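Local structure of ATP:cob(I)alamin adenosyltransferase (Salmonella enterica subsp. enterica serovar Livingstone, 5CX7) at residues V102-L110 and V127-Q135. The protein probably converts cob(I)alamin to adenosylcobalamin, the cofactor of propanediol dehydratase, and binds heme through its C-terminal domain. Numbering follows the deposited sequence.
Sequences VTFGGGYAL and VEQDMDIAQ
Tyr108 overlaps three residues of helix 127-139, its CD1 and CE1 both lying 3.7 Å from Ala134 CB while its hydroxyl reaches on to Met131 and Gln135. Gln135 NE2 donates to Tyr108 OH over 2.7 Å; the oxygen stays near the amide plane, although that plane stands 79° from the ring. The extended Gln135 chain also lays CG beside the phenol oxygen. Met131 crosses the tyrosine at about a right angle, and its bend at the thioether (chi3 72°) brings CE to 3.4 Å from Tyr108 OH.

Close packing continues along the glycines. Met131 CG sits 3.6 Å from Gly106 N, and Gly105 CA lies 3.7 Å from Val127 CG1 and 3.9 Å from Met131 SD, so helix side chains rest directly on backbone. Val127 CG2 turns instead to Phe104 CD1, at 4.0 Å.

Buried Asp130 is held by Gly125 N and by a salt bridge to Lys66, whose NZ also hydrogen-bonds Gly105 O. Away from the heme site, the contact packs the C-terminal helix on the antiparallel sheet of the HbpS-like domain (GAF clan), over 107-112, the outermost strand within this chain, with strand 115-123 beside it, helix 14-31 flanking Ile133 and His96 of a second subunit meeting the Phe104 ring.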
ATOM      1  N   VAL E 102     -12.604   7.693  10.018  1.00 18.15           N
ATOM      2  CA  VAL E 102     -13.072   6.978  11.181  1.00 15.61           C
ATOM      3  C   VAL E 102     -14.450   7.481  11.475  1.00 14.30           C
ATOM      4  O   VAL E 102     -14.668   8.715  11.509  1.00 15.33           O
ATOM      5  CB  VAL E 102     -12.095   7.180  12.381  1.00 15.95           C
ATOM      6  CG1 VAL E 102     -12.709   6.611  13.653  1.00 15.38           C
ATOM      7  CG2 VAL E 102     -10.745   6.509  12.116  1.00 16.57           C
ATOM      8  N   THR E 103     -15.363   6.574  11.737  1.00 14.28           N
ATOM      9  CA  THR E 103     -16.790   6.876  11.786  1.00 15.96           C
ATOM     10  C   THR E 103     -17.433   6.695  13.142  1.00 14.23           C
ATOM     11  O   THR E 103     -18.672   6.651  13.280  1.00 13.54           O
ATOM     12  CB  THR E 103     -17.519   6.016  10.748  1.00 17.63           C
ATOM     13  OG1 THR E 103     -17.207   4.631  10.972  1.00 16.02           O
ATOM     14  CG2 THR E 103     -17.007   6.391   9.350  1.00 18.13           C
ATOM     15  N   PHE E 104     -16.596   6.574  14.170  1.00 13.08           N
ATOM     16  CA  PHE E 104     -17.078   6.691  15.565  1.00 13.83           C
ATOM     17  C   PHE E 104     -16.473   7.894  16.225  1.00 13.98           C
ATOM     18  O   PHE E 104     -15.524   8.498  15.761  1.00 12.79           O
ATOM     19  CB  PHE E 104     -16.827   5.371  16.367  1.00 14.59           C
ATOM     20  CG  PHE E 104     -15.412   4.840  16.276  1.00 14.23           C
ATOM     21  CD1 PHE E 104     -14.391   5.355  17.085  1.00 13.98           C
ATOM     22  CD2 PHE E 104     -15.114   3.745  15.465  1.00 15.27           C
ATOM     23  CE1 PHE E 104     -13.082   4.879  16.995  1.00 13.46           C
ATOM     24  CE2 PHE E 104     -13.831   3.225  15.442  1.00 13.22           C
ATOM     25  CZ  PHE E 104     -12.799   3.816  16.143  1.00 13.24           C
ATOM     26  N   GLY E 105     -17.080   8.252  17.376  1.00 16.92           N
ATOM     27  CA  GLY E 105     -16.775   9.485  18.027  1.00 14.52           C
ATOM     28  C   GLY E 105     -15.366   9.734  18.458  1.00 16.41           C
ATOM     29  O   GLY E 105     -14.571   8.840  18.782  1.00 17.73           O
ATOM     30  N   GLY E 106     -15.057  11.024  18.502  1.00 15.81           N
ATOM     31  CA  GLY E 106     -13.780  11.521  19.018  1.00 14.36           C
ATOM     32  C   GLY E 106     -13.108  12.576  18.188  1.00 13.80           C
ATOM     33  O   GLY E 106     -12.111  13.147  18.620  1.00 12.08           O
ATOM     34  N   GLY E 107     -13.630  12.811  16.978  1.00 13.96           N
ATOM     35  CA  GLY E 107     -13.165  13.830  16.102  1.00 14.05           C
ATOM     36  C   GLY E 107     -14.211  14.926  15.968  1.00 13.83           C
ATOM     37  O   GLY E 107     -15.375  14.620  15.852  1.00 12.52           O
ATOM     38  N   TYR E 108     -13.760  16.168  15.977  1.00 13.67           N
ATOM     39  CA  TYR E 108     -14.596  17.320  15.788  1.00 14.00           C
ATOM     40  C   TYR E 108     -13.961  18.303  14.827  1.00 12.19           C
ATOM     41  O   TYR E 108     -12.752  18.515  14.814  1.00 13.93           O
ATOM     42  CB  TYR E 108     -14.815  18.049  17.133  1.00 14.11           C
ATOM     43  CG  TYR E 108     -15.720  17.310  18.003  1.00 15.10           C
ATOM     44  CD1 TYR E 108     -15.224  16.284  18.795  1.00 16.61           C
ATOM     45  CD2 TYR E 108     -17.054  17.627  18.123  1.00 18.22           C
ATOM     46  CE1 TYR E 108     -16.041  15.624  19.659  1.00 17.25           C
ATOM     47  CE2 TYR E 108     -17.923  16.901  18.957  1.00 19.23           C
ATOM     48  CZ  TYR E 108     -17.364  15.911  19.734  1.00 21.12           C
ATOM     49  OH  TYR E 108     -18.097  15.162  20.606  1.00 26.12           O
ATOM     50  N   ALA E 109     -14.795  18.883  13.984  1.00 13.44           N
ATOM     51  CA  ALA E 109     -14.410  19.956  13.109  1.00 13.74           C
ATOM     52  C   ALA E 109     -14.456  21.269  13.905  1.00 15.50           C
ATOM     53  O   ALA E 109     -15.290  21.433  14.783  1.00 15.90           O
ATOM     54  CB  ALA E 109     -15.356  20.048  11.951  1.00 13.58           C
ATOM     55  N   LEU E 110     -13.509  22.138  13.644  1.00 18.19           N
ATOM     56  CA  LEU E 110     -13.348  23.389  14.391  1.00 18.03           C
ATOM     57  C   LEU E 110     -13.677  24.545  13.432  1.00 18.97           C
ATOM     58  O   LEU E 110     -13.052  24.672  12.373  1.00 17.73           O
ATOM     59  CB  LEU E 110     -11.957  23.525  14.908  1.00 17.39           C
ATOM     60  CG  LEU E 110     -11.441  22.335  15.728  1.00 21.10           C
ATOM     61  CD1 LEU E 110      -9.991  22.529  16.091  1.00 20.45           C
ATOM     62  CD2 LEU E 110     -12.259  22.100  16.979  1.00 21.27           C
ATOM     63  N   VAL E 127     -15.285   5.449  23.372  1.00 14.13           N
ATOM     64  CA  VAL E 127     -15.750   6.449  22.484  1.00 14.03           C
ATOM     65  C   VAL E 127     -16.321   7.699  23.274  1.00 14.76           C
ATOM     66  O   VAL E 127     -15.988   8.813  22.998  1.00 11.74           O
ATOM     67  CB  VAL E 127     -16.785   5.919  21.559  1.00 14.03           C
ATOM     68  CG1 VAL E 127     -17.385   7.062  20.758  1.00 15.71           C
ATOM     69  CG2 VAL E 127     -16.137   4.871  20.600  1.00 13.54           C
ATOM     70  N   GLU E 128     -17.046   7.420  24.336  1.00 14.09           N
ATOM     71  CA  GLU E 128     -17.568   8.491  25.209  1.00 16.70           C
ATOM     72  C   GLU E 128     -16.462   9.296  25.832  1.00 13.10           C
ATOM     73  O   GLU E 128     -16.566  10.512  25.967  1.00 14.46           O
ATOM     74  CB  GLU E 128     -18.503   7.894  26.280  1.00 19.05           C
ATOM     75  CG  GLU E 128     -19.792   7.284  25.733  1.00 25.97           C
ATOM     76  CD  GLU E 128     -19.659   5.853  25.171  1.00 28.59           C
ATOM     77  OE1 GLU E 128     -18.581   5.190  25.259  1.00 26.81           O
ATOM     78  OE2 GLU E 128     -20.678   5.453  24.583  1.00 38.54           O
ATOM     79  N   GLN E 129     -15.447   8.639  26.341  1.00 13.99           N
ATOM     80  CA  GLN E 129     -14.329   9.346  26.962  1.00 14.13           C
ATOM     81  C   GLN E 129     -13.593  10.213  25.965  1.00 15.65           C
ATOM     82  O   GLN E 129     -13.221  11.337  26.259  1.00 13.23           O
ATOM     83  CB  GLN E 129     -13.349   8.409  27.652  1.00 15.04           C
ATOM     84  CG  GLN E 129     -13.876   7.789  28.903  1.00 16.07           C
ATOM     85  CD  GLN E 129     -12.976   6.684  29.419  1.00 17.40           C
ATOM     86  OE1 GLN E 129     -12.328   5.930  28.657  1.00 18.15           O
ATOM     87  NE2 GLN E 129     -12.902   6.577  30.724  1.00 20.93           N
ATOM     88  N   ASP E 130     -13.416   9.690  24.748  1.00 13.83           N
ATOM     89  CA  ASP E 130     -12.735  10.411  23.717  1.00 13.42           C
ATOM     90  C   ASP E 130     -13.502  11.668  23.313  1.00 12.15           C
ATOM     91  O   ASP E 130     -12.900  12.728  23.181  1.00 12.76           O
ATOM     92  CB  ASP E 130     -12.559   9.533  22.441  1.00 12.86           C
ATOM     93  CG  ASP E 130     -11.628   8.386  22.593  1.00 14.47           C
ATOM     94  OD1 ASP E 130     -10.737   8.286  23.480  1.00 13.99           O
ATOM     95  OD2 ASP E 130     -11.679   7.468  21.661  1.00 14.41           O
ATOM     96  N   MET E 131     -14.821  11.565  23.237  1.00 11.35           N
ATOM     97  CA  MET E 131     -15.658  12.692  22.972  1.00 11.98           C
ATOM     98  C   MET E 131     -15.570  13.725  24.118  1.00 12.83           C
ATOM     99  O   MET E 131     -15.601  14.924  23.874  1.00 12.26           O
ATOM    100  CB  MET E 131     -17.087  12.266  22.713  1.00 11.87           C
ATOM    101  CG  MET E 131     -17.245  11.491  21.350  1.00 12.25           C
ATOM    102  SD  MET E 131     -18.815  10.732  21.131  1.00 16.09           S
ATOM    103  CE  MET E 131     -19.785  12.206  20.863  1.00 16.37           C
ATOM    104  N   ASP E 132     -15.658  13.269  25.333  1.00 15.01           N
ATOM    105  CA  ASP E 132     -15.553  14.150  26.521  1.00 14.72           C
ATOM    106  C   ASP E 132     -14.284  14.928  26.501  1.00 17.30           C
ATOM    107  O   ASP E 132     -14.279  16.172  26.664  1.00 18.37           O
ATOM    108  CB  ASP E 132     -15.651  13.265  27.761  1.00 15.22           C
ATOM    109  CG  ASP E 132     -15.548  14.057  29.121  1.00 16.36           C
ATOM    110  OD1 ASP E 132     -14.926  15.109  29.164  1.00 16.34           O
ATOM    111  OD2 ASP E 132     -15.910  13.464  30.131  1.00 20.46           O
ATOM    112  N   ILE E 133     -13.174  14.238  26.306  1.00 16.35           N
ATOM    113  CA  ILE E 133     -11.871  14.902  26.186  1.00 14.89           C
ATOM    114  C   ILE E 133     -11.804  15.943  25.065  1.00 15.11           C
ATOM    115  O   ILE E 133     -11.379  17.050  25.318  1.00 13.45           O
ATOM    116  CB  ILE E 133     -10.749  13.880  26.040  1.00 14.18           C
ATOM    117  CG1 ILE E 133     -10.634  13.010  27.334  1.00 16.14           C
ATOM    118  CG2 ILE E 133      -9.417  14.519  25.736  1.00 13.83           C
ATOM    119  CD1 ILE E 133      -9.966  11.667  27.126  1.00 14.72           C
ATOM    120  N   ALA E 134     -12.298  15.568  23.884  1.00 15.16           N
ATOM    121  CA  ALA E 134     -12.333  16.457  22.765  1.00 15.56           C
ATOM    122  C   ALA E 134     -13.200  17.696  23.062  1.00 16.17           C
ATOM    123  O   ALA E 134     -12.787  18.802  22.791  1.00 15.82           O
ATOM    124  CB  ALA E 134     -12.855  15.730  21.536  1.00 14.69           C
ATOM    125  N   GLN E 135     -14.383  17.484  23.576  1.00 15.98           N
ATOM    126  CA  GLN E 135     -15.300  18.596  23.901  1.00 20.75           C
ATOM    127  C   GLN E 135     -14.733  19.535  24.955  1.00 17.29           C
ATOM    128  O   GLN E 135     -14.850  20.744  24.839  1.00 19.32           O
ATOM    129  CB  GLN E 135     -16.652  18.076  24.375  1.00 19.55           C
ATOM    130  CG  GLN E 135     -17.497  17.437  23.286  1.00 22.16           C
ATOM    131  CD  GLN E 135     -18.521  16.455  23.880  1.00 25.86           C
ATOM    132  OE1 GLN E 135     -18.754  16.440  25.059  1.00 30.54           O
ATOM    133  NE2 GLN E 135     -19.105  15.619  23.039  1.00 25.42           N
TER